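PDB 2QIY: UBP3-associated protein BRE5 from Saccharomyces cerevisiae, which works with the ubiquitin protease UBP3 in removing ubiquitin, a step that bears on Sec23, and is represented here by its NTF2-like domain. Local coordinates for residues A[46-51]-A[112-117]. Residues are numbered along the deposited sequence; the frame is centred on the assembly and turned at random.
Sequences TNYQSK and MFWTGT
The indole N-H of W114 is spent on a phenol: NE1 donates to OH of Y48 at 3.0 Å, in a moderately bent bond (146° at the hydrogen) with the oxygen slightly tilted from the indole plane. This one side-chain hydrogen bond ties the type I turn N47–S50, which follows strand 41-46, to the end of strand 103-114, although the backbones stay far apart, with the CA atoms of Y48 and W114 11.4 Å from each other. The two ring planes stand almost perpendicular, at 88°, and Y48 CE2 lies 3.8 Å from W114 CE2, so apolar contact accompanies the polar one. With CG anti to the carbonyl carbon and beside the backbone N (chi1 -68°), the Y48 ring extends until its hydroxyl reaches the indole. T46 fills the angle between the rings: its CG2 lies over one face of the Y48 ring, toward the rim, and 4.0 Å from W114 CZ2. M112 CG rests on a face of the indole. At the root of the tryptophan, T117 OG1 accepts a nearly straight bond from W114 N (3.0 Å) within the type II turn W114–T117. L85 and K81 touch the side chains of both Y48 and W114, joining strand 85-97 and helix 79-82 to this corner of the NTF2-like fold. A leucine in place of W114 would probably leave the Y48 hydroxyl without its indole donor and open a gap beside T46 CG2. Among mixed apolar and polar neighbours, the buried indole N-H is thus satisfied by a side chain of the loop, a directional link that probably limits how the Y48 ring can shift.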
loop_
_atom_site.group_PDB
_atom_site.type_symbol
_atom_site.label_atom_id
_atom_site.label_comp_id
_atom_site.label_asym_id
_atom_site.label_seq_id
_atom_site.Cartn_x
_atom_site.Cartn_y
_atom_site.Cartn_z
ATOM N N THR A 46 5.845 12.364 0.785
ATOM C CA THR A 46 7.219 12.630 0.350
ATOM C C THR A 46 7.831 13.830 1.082
ATOM O O THR A 46 7.269 14.923 1.019
ATOM C CB THR A 46 7.182 12.935 -1.119
ATOM O OG1 THR A 46 6.441 11.869 -1.761
ATOM C CG2 THR A 46 8.632 13.023 -1.693
ATOM N N ASN A 47 8.962 13.619 1.759
ATOM C CA ASN A 47 9.541 14.705 2.526
ATOM C C ASN A 47 10.423 15.577 1.645
ATOM O O ASN A 47 11.646 15.382 1.564
ATOM C CB ASN A 47 10.341 14.211 3.724
ATOM C CG ASN A 47 10.803 15.363 4.603
ATOM O OD1 ASN A 47 10.457 16.529 4.355
ATOM N ND2 ASN A 47 11.595 15.048 5.623
ATOM N N TYR A 48 9.776 16.521 0.979
ATOM C CA TYR A 48 10.478 17.412 0.083
ATOM C C TYR A 48 11.547 18.264 0.779
ATOM O O TYR A 48 12.442 18.767 0.113
ATOM C CB TYR A 48 9.489 18.322 -0.596
ATOM C CG TYR A 48 8.548 17.651 -1.564
ATOM C CD1 TYR A 48 7.192 17.625 -1.320
ATOM C CD2 TYR A 48 9.019 17.098 -2.760
ATOM C CE1 TYR A 48 6.293 17.038 -2.223
ATOM C CE2 TYR A 48 8.145 16.508 -3.668
ATOM C CZ TYR A 48 6.792 16.489 -3.400
ATOM O OH TYR A 48 5.951 15.927 -4.339
ATOM N N GLN A 49 11.429 18.414 2.103
ATOM C CA GLN A 49 12.350 19.228 2.919
ATOM C C GLN A 49 13.632 18.485 3.292
ATOM O O GLN A 49 14.594 19.100 3.787
ATOM C CB GLN A 49 11.616 19.676 4.195
ATOM C CG GLN A 49 10.924 21.025 4.089
ATOM C CD GLN A 49 9.927 21.054 2.982
ATOM O OE1 GLN A 49 8.792 20.579 3.137
ATOM N NE2 GLN A 49 10.356 21.551 1.816
ATOM N N SER A 50 13.677 17.174 3.060
ATOM C CA SER A 50 14.839 16.404 3.476
ATOM C C SER A 50 16.093 16.726 2.662
ATOM O O SER A 50 16.027 16.783 1.446
ATOM C CB SER A 50 14.565 14.904 3.418
ATOM O OG SER A 50 15.739 14.208 3.830
ATOM N N LYS A 51 17.223 16.952 3.341
ATOM C CA LYS A 51 18.556 17.056 2.687
ATOM C C LYS A 51 18.638 16.875 1.139
ATOM O O LYS A 51 18.355 15.788 0.555
ATOM C CB LYS A 51 19.571 16.139 3.374
ATOM C CG LYS A 51 19.623 14.719 2.856
ATOM C CD LYS A 51 18.981 13.725 3.802
ATOM C CE LYS A 51 18.925 12.328 3.157
ATOM N NZ LYS A 51 20.282 11.758 2.854
ATOM N N MET A 112 6.802 6.881 -9.626
ATOM C CA MET A 112 6.633 8.318 -9.494
ATOM C C MET A 112 7.948 9.010 -9.813
ATOM O O MET A 112 9.024 8.492 -9.518
ATOM C CB MET A 112 6.188 8.625 -8.040
ATOM C CG MET A 112 5.908 10.070 -7.777
ATOM S SD MET A 112 5.180 10.217 -6.132
ATOM C CE MET A 112 3.556 9.541 -6.434
ATOM N N PHE A 113 7.877 10.177 -10.433
ATOM C CA PHE A 113 9.085 10.977 -10.626
ATOM C C PHE A 113 8.680 12.444 -10.669
ATOM O O PHE A 113 7.490 12.778 -10.544
ATOM C CB PHE A 113 9.884 10.550 -11.862
ATOM C CG PHE A 113 9.162 10.748 -13.187
ATOM C CD1 PHE A 113 9.588 11.751 -14.065
ATOM C CD2 PHE A 113 8.121 9.907 -13.566
ATOM C CE1 PHE A 113 8.954 11.938 -15.281
ATOM C CE2 PHE A 113 7.473 10.081 -14.831
ATOM C CZ PHE A 113 7.898 11.095 -15.661
ATOM N N TRP A 114 9.680 13.307 -10.746
ATOM C CA TRP A 114 9.431 14.735 -10.902
ATOM C C TRP A 114 10.222 15.147 -12.127
ATOM O O TRP A 114 11.153 14.441 -12.561
ATOM C CB TRP A 114 9.871 15.486 -9.635
ATOM C CG TRP A 114 9.007 15.140 -8.418
ATOM C CD1 TRP A 114 7.992 15.907 -7.877
ATOM C CD2 TRP A 114 9.079 13.960 -7.627
ATOM N NE1 TRP A 114 7.429 15.259 -6.808
ATOM C CE2 TRP A 114 8.074 14.060 -6.627
ATOM C CE3 TRP A 114 9.903 12.815 -7.652
ATOM C CZ2 TRP A 114 7.877 13.063 -5.655
ATOM C CZ3 TRP A 114 9.682 11.804 -6.685
ATOM C CH2 TRP A 114 8.676 11.941 -5.718
ATOM N N THR A 115 9.869 16.277 -12.726
ATOM C CA THR A 115 10.603 16.735 -13.904
ATOM C C THR A 115 12.107 16.562 -13.732
ATOM O O THR A 115 12.702 17.073 -12.767
ATOM C CB THR A 115 10.270 18.201 -14.195
ATOM O OG1 THR A 115 8.843 18.324 -14.282
ATOM C CG2 THR A 115 10.950 18.646 -15.495
ATOM N N GLY A 116 12.687 15.781 -14.649
ATOM C CA GLY A 116 14.116 15.551 -14.704
ATOM C C GLY A 116 14.717 14.551 -13.720
ATOM O O GLY A 116 15.941 14.348 -13.752
ATOM N N THR A 117 13.897 13.941 -12.858
ATOM C CA THR A 117 14.433 12.991 -11.875
ATOM C C THR A 117 14.269 11.553 -12.345
ATOM O O THR A 117 13.468 11.288 -13.247
ATOM C CB THR A 117 13.767 13.090 -10.478
ATOM O OG1 THR A 117 12.514 12.396 -10.469
ATOM C CG2 THR A 117 13.593 14.541 -10.042
#